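Local coordinates for Lmo2445 protein (Listeria monocytogenes EGD-e, PDB 5HZL), which is a secreted, calcium-binding internalin-like protein with leucine-rich repeats, whose biological function is not established, at residues A102-F116 with N123-N137. Sequence-based numbering, arbitrary orientation.
Sequences ALENIEANGANITVF and NLTNVDLSQNNFGFN
Asn132 turns CG anti to its own carbonyl carbon, beside its backbone N (chi1 -77°), which puts its amide against the loop 108-113 of the preceding turn, while Asn109, its CG opposite the backbone N (chi1 175°), extends its amide toward Ser130 and Gln131; these two groups carry the polar side of a contact between successive turns of a leucine-rich-repeat solenoid. The strand axes of 105-107 and 126-128 run almost parallel, and Asn105, Ile106 and Glu107 pair in register with Asn126, Val127 and Asp128. Strands 82-84 and 149-151 continue the same sheet beyond them.

Asn132 is the asparagine-ladder residue, its amide serving both turns. ND2 donates to Ala108 O of the neighbouring turn at 2.9 Å and also to Leu129 O of its own. OD1 accepts from Ala111 N and Ile113 N, which arrive from opposite faces of the amide plane; the second bond is nearly straight, 170° at hydrogen. Four bonds thus fix the rotation of this buried amide and satisfy backbone groups where regular strand pairing has ended.

Apolar side chains fill the interior. Leu129 sets CD1 over the centre of the Phe116 ring, 3.9 Å from the centroid, a CH-pi contact over the face. Its other methyl, CD2, meets Ile113 CD1 at 3.8 Å, the two side chains crossing at about a right angle. Farther along, the Phe134 atom CE1 approaches Phe116 CB, whereas Asn137 ND2 bonds to Thr114 O from above the carbonyl plane.

On the outer side, Asn126 ND2 donates to Asn105 OD1, while its OD1 pairs with Ser149. Asn109 ND2 gives one hydrogen to Gln131 OE1 and one, at 2.7 Å, to Ser130 OG, whose own hydrogen goes to Asp128 OD1 on the syn side of the carboxylate.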
ATOM      1  N   ALA A 102      12.521   3.208  18.986  1.00 53.80           N
ATOM      2  CA  ALA A 102      13.492   4.016  18.236  1.00 52.44           C
ATOM      3  C   ALA A 102      13.446   3.811  16.715  1.00 51.15           C
ATOM      4  O   ALA A 102      14.301   4.331  15.989  1.00 50.03           O
ATOM      5  CB  ALA A 102      14.887   3.693  18.746  1.00 52.54           C
ATOM      6  N   LEU A 103      12.438   3.088  16.232  1.00 50.76           N
ATOM      7  CA  LEU A 103      12.334   2.773  14.811  1.00 49.81           C
ATOM      8  C   LEU A 103      12.344   4.001  13.897  1.00 50.07           C
ATOM      9  O   LEU A 103      11.589   4.946  14.114  1.00 50.52           O
ATOM     10  CB  LEU A 103      11.084   1.934  14.559  1.00 49.19           C
ATOM     11  CG  LEU A 103      11.001   1.263  13.187  1.00 49.16           C
ATOM     12  CD1 LEU A 103      12.215   0.372  12.933  1.00 48.51           C
ATOM     13  CD2 LEU A 103       9.714   0.453  13.108  1.00 49.11           C
ATOM     14  N   GLU A 104      13.223   3.968  12.893  1.00 49.62           N
ATOM     15  CA  GLU A 104      13.378   5.060  11.914  1.00 49.68           C
ATOM     16  C   GLU A 104      13.144   4.617  10.481  1.00 47.85           C
ATOM     17  O   GLU A 104      12.801   5.443   9.631  1.00 48.35           O
ATOM     18  CB  GLU A 104      14.804   5.625  11.943  1.00 50.29           C
ATOM     19  CG  GLU A 104      15.258   6.132  13.290  1.00 52.36           C
ATOM     20  CD  GLU A 104      16.684   6.665  13.292  1.00 53.90           C
ATOM     21  OE1 GLU A 104      17.316   6.760  12.214  1.00 52.15           O
ATOM     22  OE2 GLU A 104      17.168   6.997  14.405  1.00 57.36           O
ATOM     23  N   ASN A 105      13.317   3.323  10.221  1.00 45.64           N
ATOM     24  CA  ASN A 105      13.203   2.789   8.890  1.00 43.61           C
ATOM     25  C   ASN A 105      12.579   1.407   8.807  1.00 41.81           C
ATOM     26  O   ASN A 105      12.993   0.509   9.507  1.00 41.52           O
ATOM     27  CB  ASN A 105      14.627   2.705   8.365  1.00 44.38           C
ATOM     28  CG  ASN A 105      14.702   2.169   6.966  1.00 45.04           C
ATOM     29  OD1 ASN A 105      13.753   2.281   6.197  1.00 45.21           O
ATOM     30  ND2 ASN A 105      15.843   1.584   6.621  1.00 46.43           N
ATOM     31  N   ILE A 106      11.592   1.243   7.934  1.00 41.98           N
ATOM     32  CA  ILE A 106      10.928  -0.054   7.706  1.00 42.31           C
ATOM     33  C   ILE A 106      11.139  -0.471   6.244  1.00 41.70           C
ATOM     34  O   ILE A 106      10.715   0.237   5.346  1.00 39.59           O
ATOM     35  CB  ILE A 106       9.411  -0.010   7.997  1.00 42.48           C
ATOM     36  CG1 ILE A 106       9.178   0.190   9.488  1.00 43.50           C
ATOM     37  CG2 ILE A 106       8.723  -1.300   7.532  1.00 42.23           C
ATOM     38  CD1 ILE A 106       7.726   0.183   9.915  1.00 43.90           C
ATOM     39  N   GLU A 107      11.795  -1.609   6.034  1.00 42.38           N
ATOM     40  CA  GLU A 107      12.040  -2.166   4.710  1.00 44.14           C
ATOM     41  C   GLU A 107      11.233  -3.453   4.634  1.00 41.03           C
ATOM     42  O   GLU A 107      11.670  -4.502   5.108  1.00 39.34           O
ATOM     43  CB  GLU A 107      13.533  -2.377   4.487  1.00 49.58           C
ATOM     44  CG  GLU A 107      14.284  -1.064   4.297  1.00 54.97           C
ATOM     45  CD  GLU A 107      15.796  -1.224   4.195  1.00 62.60           C
ATOM     46  OE1 GLU A 107      16.344  -2.279   4.625  1.00 68.19           O
ATOM     47  OE2 GLU A 107      16.450  -0.267   3.706  1.00 68.02           O
ATOM     48  N   ALA A 108      10.049  -3.346   4.025  1.00 39.17           N
ATOM     49  CA  ALA A 108       9.089  -4.448   3.920  1.00 37.29           C
ATOM     50  C   ALA A 108       8.553  -4.737   2.524  1.00 35.21           C
ATOM     51  O   ALA A 108       7.362  -4.993   2.345  1.00 35.36           O
ATOM     52  CB  ALA A 108       7.938  -4.161   4.871  1.00 37.49           C
ATOM     53  N   ASN A 109       9.438  -4.712   1.541  1.00 33.89           N
ATOM     54  CA  ASN A 109       9.072  -5.010   0.158  1.00 32.96           C
ATOM     55  C   ASN A 109       8.636  -6.473  -0.009  1.00 33.18           C
ATOM     56  O   ASN A 109       9.247  -7.364   0.575  1.00 32.92           O
ATOM     57  CB  ASN A 109      10.292  -4.801  -0.763  1.00 32.54           C
ATOM     58  CG  ASN A 109      10.019  -5.205  -2.198  1.00 32.27           C
ATOM     59  OD1 ASN A 109      10.394  -6.284  -2.618  1.00 32.83           O
ATOM     60  ND2 ASN A 109       9.296  -4.381  -2.927  1.00 32.83           N
ATOM     61  N   GLY A 110       7.598  -6.713  -0.812  1.00 33.16           N
ATOM     62  CA  GLY A 110       7.116  -8.071  -1.108  1.00 33.86           C
ATOM     63  C   GLY A 110       6.964  -9.002   0.069  1.00 34.59           C
ATOM     64  O   GLY A 110       7.364 -10.159   0.014  1.00 35.71           O
ATOM     65  N   ALA A 111       6.365  -8.481   1.133  1.00 34.63           N
ATOM     66  CA  ALA A 111       6.154  -9.219   2.359  1.00 34.77           C
ATOM     67  C   ALA A 111       4.700  -9.648   2.535  1.00 35.23           C
ATOM     68  O   ALA A 111       4.298 -10.060   3.624  1.00 35.38           O
ATOM     69  CB  ALA A 111       6.585  -8.347   3.518  1.00 34.54           C
ATOM     70  N   ASN A 112       3.923  -9.542   1.462  1.00 35.26           N
ATOM     71  CA  ASN A 112       2.495  -9.891   1.453  1.00 35.84           C
ATOM     72  C   ASN A 112       1.644  -9.275   2.583  1.00 35.08           C
ATOM     73  O   ASN A 112       0.727  -9.922   3.104  1.00 34.41           O
ATOM     74  CB  ASN A 112       2.310 -11.411   1.404  1.00 36.70           C
ATOM     75  CG  ASN A 112       0.884 -11.816   1.063  1.00 37.29           C
ATOM     76  OD1 ASN A 112       0.177 -11.113   0.350  1.00 38.07           O
ATOM     77  ND2 ASN A 112       0.465 -12.965   1.555  1.00 38.66           N
ATOM     78  N   ILE A 113       1.969  -8.027   2.931  1.00 34.58           N
ATOM     79  CA  ILE A 113       1.252  -7.255   3.945  1.00 34.81           C
ATOM     80  C   ILE A 113      -0.083  -6.775   3.353  1.00 34.44           C
ATOM     81  O   ILE A 113      -0.110  -6.178   2.288  1.00 33.52           O
ATOM     82  CB  ILE A 113       2.042  -5.989   4.383  1.00 35.11           C
ATOM     83  CG1 ILE A 113       3.413  -6.383   4.923  1.00 36.07           C
ATOM     84  CG2 ILE A 113       1.255  -5.175   5.424  1.00 34.84           C
ATOM     85  CD1 ILE A 113       4.281  -5.229   5.373  1.00 36.45           C
ATOM     86  N   THR A 114      -1.169  -7.019   4.072  1.00 35.21           N
ATOM     87  CA  THR A 114      -2.503  -6.622   3.663  1.00 35.75           C
ATOM     88  C   THR A 114      -3.004  -5.433   4.465  1.00 37.33           C
ATOM     89  O   THR A 114      -3.931  -4.759   4.022  1.00 39.42           O
ATOM     90  CB  THR A 114      -3.503  -7.787   3.821  1.00 36.22           C
ATOM     91  OG1 THR A 114      -3.592  -8.194   5.205  1.00 36.75           O
ATOM     92  CG2 THR A 114      -3.077  -8.968   2.946  1.00 35.48           C
ATOM     93  N   VAL A 115      -2.418  -5.184   5.639  1.00 38.31           N
ATOM     94  CA  VAL A 115      -2.813  -4.058   6.501  1.00 39.47           C
ATOM     95  C   VAL A 115      -1.594  -3.543   7.230  1.00 40.60           C
ATOM     96  O   VAL A 115      -0.895  -4.322   7.900  1.00 41.13           O
ATOM     97  CB  VAL A 115      -3.817  -4.480   7.615  1.00 40.73           C
ATOM     98  CG1 VAL A 115      -4.098  -3.340   8.598  1.00 40.69           C
ATOM     99  CG2 VAL A 115      -5.112  -4.995   7.018  1.00 41.57           C
ATOM    100  N   PHE A 116      -1.358  -2.237   7.115  1.00 41.21           N
ATOM    101  CA  PHE A 116      -0.263  -1.570   7.802  1.00 41.79           C
ATOM    102  C   PHE A 116      -0.989  -0.638   8.774  1.00 42.39           C
ATOM    103  O   PHE A 116      -1.406   0.443   8.385  1.00 41.33           O
ATOM    104  CB  PHE A 116       0.619  -0.828   6.806  1.00 42.51           C
ATOM    105  CG  PHE A 116       1.776  -0.132   7.444  1.00 44.15           C
ATOM    106  CD1 PHE A 116       2.943  -0.836   7.764  1.00 44.32           C
ATOM    107  CD2 PHE A 116       1.703   1.222   7.742  1.00 44.72           C
ATOM    108  CE1 PHE A 116       4.014  -0.189   8.370  1.00 45.11           C
ATOM    109  CE2 PHE A 116       2.767   1.868   8.342  1.00 45.78           C
ATOM    110  CZ  PHE A 116       3.925   1.165   8.660  1.00 45.90           C
ATOM    111  N   ASN A 123       9.934   8.516  15.579  1.00 53.88           N
ATOM    112  CA  ASN A 123      11.158   8.642  14.799  1.00 53.18           C
ATOM    113  C   ASN A 123      11.126   8.034  13.409  1.00 51.78           C
ATOM    114  O   ASN A 123      12.129   8.091  12.700  1.00 51.53           O
ATOM    115  CB  ASN A 123      12.293   7.998  15.591  1.00 53.56           C
ATOM    116  CG  ASN A 123      12.452   8.594  16.976  1.00 55.88           C
ATOM    117  OD1 ASN A 123      11.948   9.672  17.267  1.00 58.26           O
ATOM    118  ND2 ASN A 123      13.165   7.894  17.832  1.00 56.96           N
ATOM    119  N   LEU A 124       9.993   7.465  13.007  1.00 50.89           N
ATOM    120  CA  LEU A 124       9.899   6.840  11.694  1.00 49.79           C
ATOM    121  C   LEU A 124      10.097   7.906  10.606  1.00 50.30           C
ATOM    122  O   LEU A 124       9.384   8.907  10.556  1.00 53.01           O
ATOM    123  CB  LEU A 124       8.575   6.076  11.520  1.00 48.21           C
ATOM    124  CG  LEU A 124       8.515   5.130  10.313  1.00 46.63           C
ATOM    125  CD1 LEU A 124       9.571   4.041  10.427  1.00 45.69           C
ATOM    126  CD2 LEU A 124       7.143   4.494  10.183  1.00 46.47           C
ATOM    127  N   THR A 125      11.078   7.660   9.750  1.00 49.57           N
ATOM    128  CA  THR A 125      11.481   8.552   8.672  1.00 49.97           C
ATOM    129  C   THR A 125      11.256   7.975   7.275  1.00 47.56           C
ATOM    130  O   THR A 125      10.968   8.726   6.332  1.00 46.75           O
ATOM    131  CB  THR A 125      12.983   8.900   8.891  1.00 52.07           C
ATOM    132  OG1 THR A 125      13.071   9.780  10.009  1.00 53.80           O
ATOM    133  CG2 THR A 125      13.639   9.608   7.703  1.00 54.19           C
ATOM    134  N   ASN A 126      11.391   6.659   7.142  1.00 45.61           N
ATOM    135  CA  ASN A 126      11.246   6.011   5.861  1.00 44.72           C
ATOM    136  C   ASN A 126      10.495   4.701   5.955  1.00 43.52           C
ATOM    137  O   ASN A 126      10.671   3.964   6.898  1.00 44.31           O
ATOM    138  CB  ASN A 126      12.634   5.728   5.318  1.00 45.34           C
ATOM    139  CG  ASN A 126      12.600   5.029   3.980  1.00 45.52           C
ATOM    140  OD1 ASN A 126      11.954   5.472   3.047  1.00 46.64           O
ATOM    141  ND2 ASN A 126      13.296   3.923   3.885  1.00 46.85           N
ATOM    142  N   VAL A 127       9.686   4.394   4.951  1.00 43.11           N
ATOM    143  CA  VAL A 127       8.919   3.158   4.937  1.00 43.22           C
ATOM    144  C   VAL A 127       8.822   2.648   3.490  1.00 41.91           C
ATOM    145  O   VAL A 127       8.400   3.385   2.623  1.00 42.69           O
ATOM    146  CB  VAL A 127       7.535   3.390   5.616  1.00 44.44           C
ATOM    147  CG1 VAL A 127       6.687   4.421   4.876  1.00 44.71           C
ATOM    148  CG2 VAL A 127       6.753   2.102   5.741  1.00 44.84           C
ATOM    149  N   ASP A 128       9.263   1.413   3.235  1.00 42.68           N
ATOM    150  CA  ASP A 128       9.228   0.761   1.901  1.00 43.07           C
ATOM    151  C   ASP A 128       8.204  -0.384   1.963  1.00 42.28           C
ATOM    152  O   ASP A 128       8.512  -1.487   2.409  1.00 41.48           O
ATOM    153  CB  ASP A 128      10.619   0.232   1.490  1.00 45.27           C
ATOM    154  CG  ASP A 128      10.646  -0.428   0.071  1.00 48.81           C
ATOM    155  OD1 ASP A 128       9.647  -0.349  -0.686  1.00 50.21           O
ATOM    156  OD2 ASP A 128      11.697  -1.024  -0.305  1.00 50.47           O
ATOM    157  N   LEU A 129       6.982  -0.094   1.518  1.00 42.04           N
ATOM    158  CA  LEU A 129       5.873  -1.049   1.513  1.00 41.57           C
ATOM    159  C   LEU A 129       5.479  -1.434   0.092  1.00 40.20           C
ATOM    160  O   LEU A 129       4.361  -1.869  -0.168  1.00 40.19           O
ATOM    161  CB  LEU A 129       4.685  -0.438   2.257  1.00 42.59           C
ATOM    162  CG  LEU A 129       4.889  -0.240   3.755  1.00 43.75           C
ATOM    163  CD1 LEU A 129       3.868   0.722   4.335  1.00 44.47           C
ATOM    164  CD2 LEU A 129       4.844  -1.577   4.482  1.00 44.98           C
ATOM    165  N   SER A 130       6.422  -1.297  -0.827  1.00 39.22           N
ATOM    166  CA  SER A 130       6.178  -1.636  -2.208  1.00 38.27           C
ATOM    167  C   SER A 130       6.002  -3.151  -2.399  1.00 37.80           C
ATOM    168  O   SER A 130       6.616  -3.945  -1.704  1.00 37.37           O
ATOM    169  CB  SER A 130       7.363  -1.164  -3.046  1.00 38.37           C
ATOM    170  OG  SER A 130       8.566  -1.794  -2.623  1.00 37.98           O
ATOM    171  N   GLN A 131       5.143  -3.522  -3.341  1.00 37.33           N
ATOM    172  CA  GLN A 131       4.887  -4.909  -3.696  1.00 37.22           C
ATOM    173  C   GLN A 131       4.212  -5.767  -2.649  1.00 37.60           C
ATOM    174  O   GLN A 131       4.402  -6.988  -2.582  1.00 36.69           O
ATOM    175  CB  GLN A 131       6.140  -5.556  -4.292  1.00 38.47           C
ATOM    176  CG  GLN A 131       6.536  -4.894  -5.610  1.00 38.80           C
ATOM    177  CD  GLN A 131       7.751  -5.517  -6.254  1.00 39.33           C
ATOM    178  OE1 GLN A 131       8.762  -5.807  -5.609  1.00 40.81           O
ATOM    179  NE2 GLN A 131       7.671  -5.694  -7.542  1.00 40.52           N
ATOM    180  N   ASN A 132       3.398  -5.105  -1.838  1.00 37.47           N
ATOM    181  CA  ASN A 132       2.601  -5.772  -0.827  1.00 37.44           C
ATOM    182  C   ASN A 132       1.204  -5.959  -1.444  1.00 36.53           C
ATOM    183  O   ASN A 132       1.085  -5.963  -2.670  1.00 34.26           O
ATOM    184  CB  ASN A 132       2.666  -5.018   0.497  1.00 37.83           C
ATOM    185  CG  ASN A 132       3.976  -5.262   1.227  1.00 38.61           C
ATOM    186  OD1 ASN A 132       4.254  -6.383   1.655  1.00 38.32           O
ATOM    187  ND2 ASN A 132       4.761  -4.210   1.421  1.00 39.49           N
ATOM    188  N   ASN A 133       0.165  -6.121  -0.636  1.00 36.57           N
ATOM    189  CA  ASN A 133      -1.144  -6.365  -1.202  1.00 37.77           C
ATOM    190  C   ASN A 133      -2.252  -5.860  -0.302  1.00 37.01           C
ATOM    191  O   ASN A 133      -3.013  -6.646   0.289  1.00 36.28           O
ATOM    192  CB  ASN A 133      -1.290  -7.873  -1.440  1.00 40.40           C
ATOM    193  CG  ASN A 133      -2.513  -8.220  -2.272  1.00 42.93           C
ATOM    194  OD1 ASN A 133      -3.019  -7.391  -3.063  1.00 44.40           O
ATOM    195  ND2 ASN A 133      -2.988  -9.454  -2.120  1.00 43.77           N
ATOM    196  N   PHE A 134      -2.344  -4.532  -0.241  1.00 36.34           N
ATOM    197  CA  PHE A 134      -3.323  -3.848   0.600  1.00 37.12           C
ATOM    198  C   PHE A 134      -4.778  -3.955   0.207  1.00 37.75           C
ATOM    199  O   PHE A 134      -5.633  -3.921   1.089  1.00 38.39           O
ATOM    200  CB  PHE A 134      -2.967  -2.371   0.738  1.00 37.20           C
ATOM    201  CG  PHE A 134      -1.655  -2.143   1.396  1.00 37.11           C
ATOM    202  CD1 PHE A 134      -1.518  -2.358   2.751  1.00 37.67           C
ATOM    203  CD2 PHE A 134      -0.552  -1.723   0.665  1.00 37.18           C
ATOM    204  CE1 PHE A 134      -0.299  -2.161   3.373  1.00 38.40           C
ATOM    205  CE2 PHE A 134       0.666  -1.517   1.276  1.00 37.01           C
ATOM    206  CZ  PHE A 134       0.798  -1.741   2.630  1.00 38.13           C
ATOM    207  N   GLY A 135      -5.060  -4.098  -1.088  1.00 38.82           N
ATOM    208  CA  GLY A 135      -6.433  -4.162  -1.571  1.00 39.45           C
ATOM    209  C   GLY A 135      -7.035  -2.823  -1.195  1.00 41.46           C
ATOM    210  O   GLY A 135      -6.423  -1.771  -1.440  1.00 40.60           O
ATOM    211  N   PHE A 136      -8.198  -2.846  -0.547  1.00 44.10           N
ATOM    212  CA  PHE A 136      -8.858  -1.592  -0.128  1.00 46.20           C
ATOM    213  C   PHE A 136      -8.362  -0.984   1.190  1.00 46.31           C
ATOM    214  O   PHE A 136      -8.830   0.093   1.575  1.00 48.92           O
ATOM    215  CB  PHE A 136     -10.377  -1.763  -0.094  1.00 47.88           C
ATOM    216  CG  PHE A 136     -10.970  -2.079  -1.437  1.00 48.09           C
ATOM    217  CD1 PHE A 136     -11.079  -1.085  -2.404  1.00 48.48           C
ATOM    218  CD2 PHE A 136     -11.431  -3.352  -1.733  1.00 48.30           C
ATOM    219  CE1 PHE A 136     -11.624  -1.363  -3.649  1.00 49.38           C
ATOM    220  CE2 PHE A 136     -11.982  -3.636  -2.975  1.00 48.94           C
ATOM    221  CZ  PHE A 136     -12.076  -2.644  -3.936  1.00 49.12           C
ATOM    222  N   ASN A 137      -7.412  -1.640   1.858  1.00 44.71           N
ATOM    223  CA  ASN A 137      -6.865  -1.144   3.125  1.00 44.27           C
ATOM    224  C   ASN A 137      -5.766  -0.094   2.950  1.00 44.05           C
ATOM    225  O   ASN A 137      -4.591  -0.353   3.201  1.00 43.91           O
ATOM    226  CB  ASN A 137      -6.331  -2.315   3.945  1.00 43.71           C
ATOM    227  CG  ASN A 137      -7.399  -3.311   4.294  1.00 42.69           C
ATOM    228  OD1 ASN A 137      -8.512  -2.948   4.632  1.00 43.52           O
ATOM    229  ND2 ASN A 137      -7.055  -4.572   4.240  1.00 42.68           N
TER
HETATM  230  O   HOH W   1       9.750   5.431  16.248  1.00 44.89           O
HETATM  231  O   HOH W   2       3.867  -9.452  -1.380  1.00 33.10           O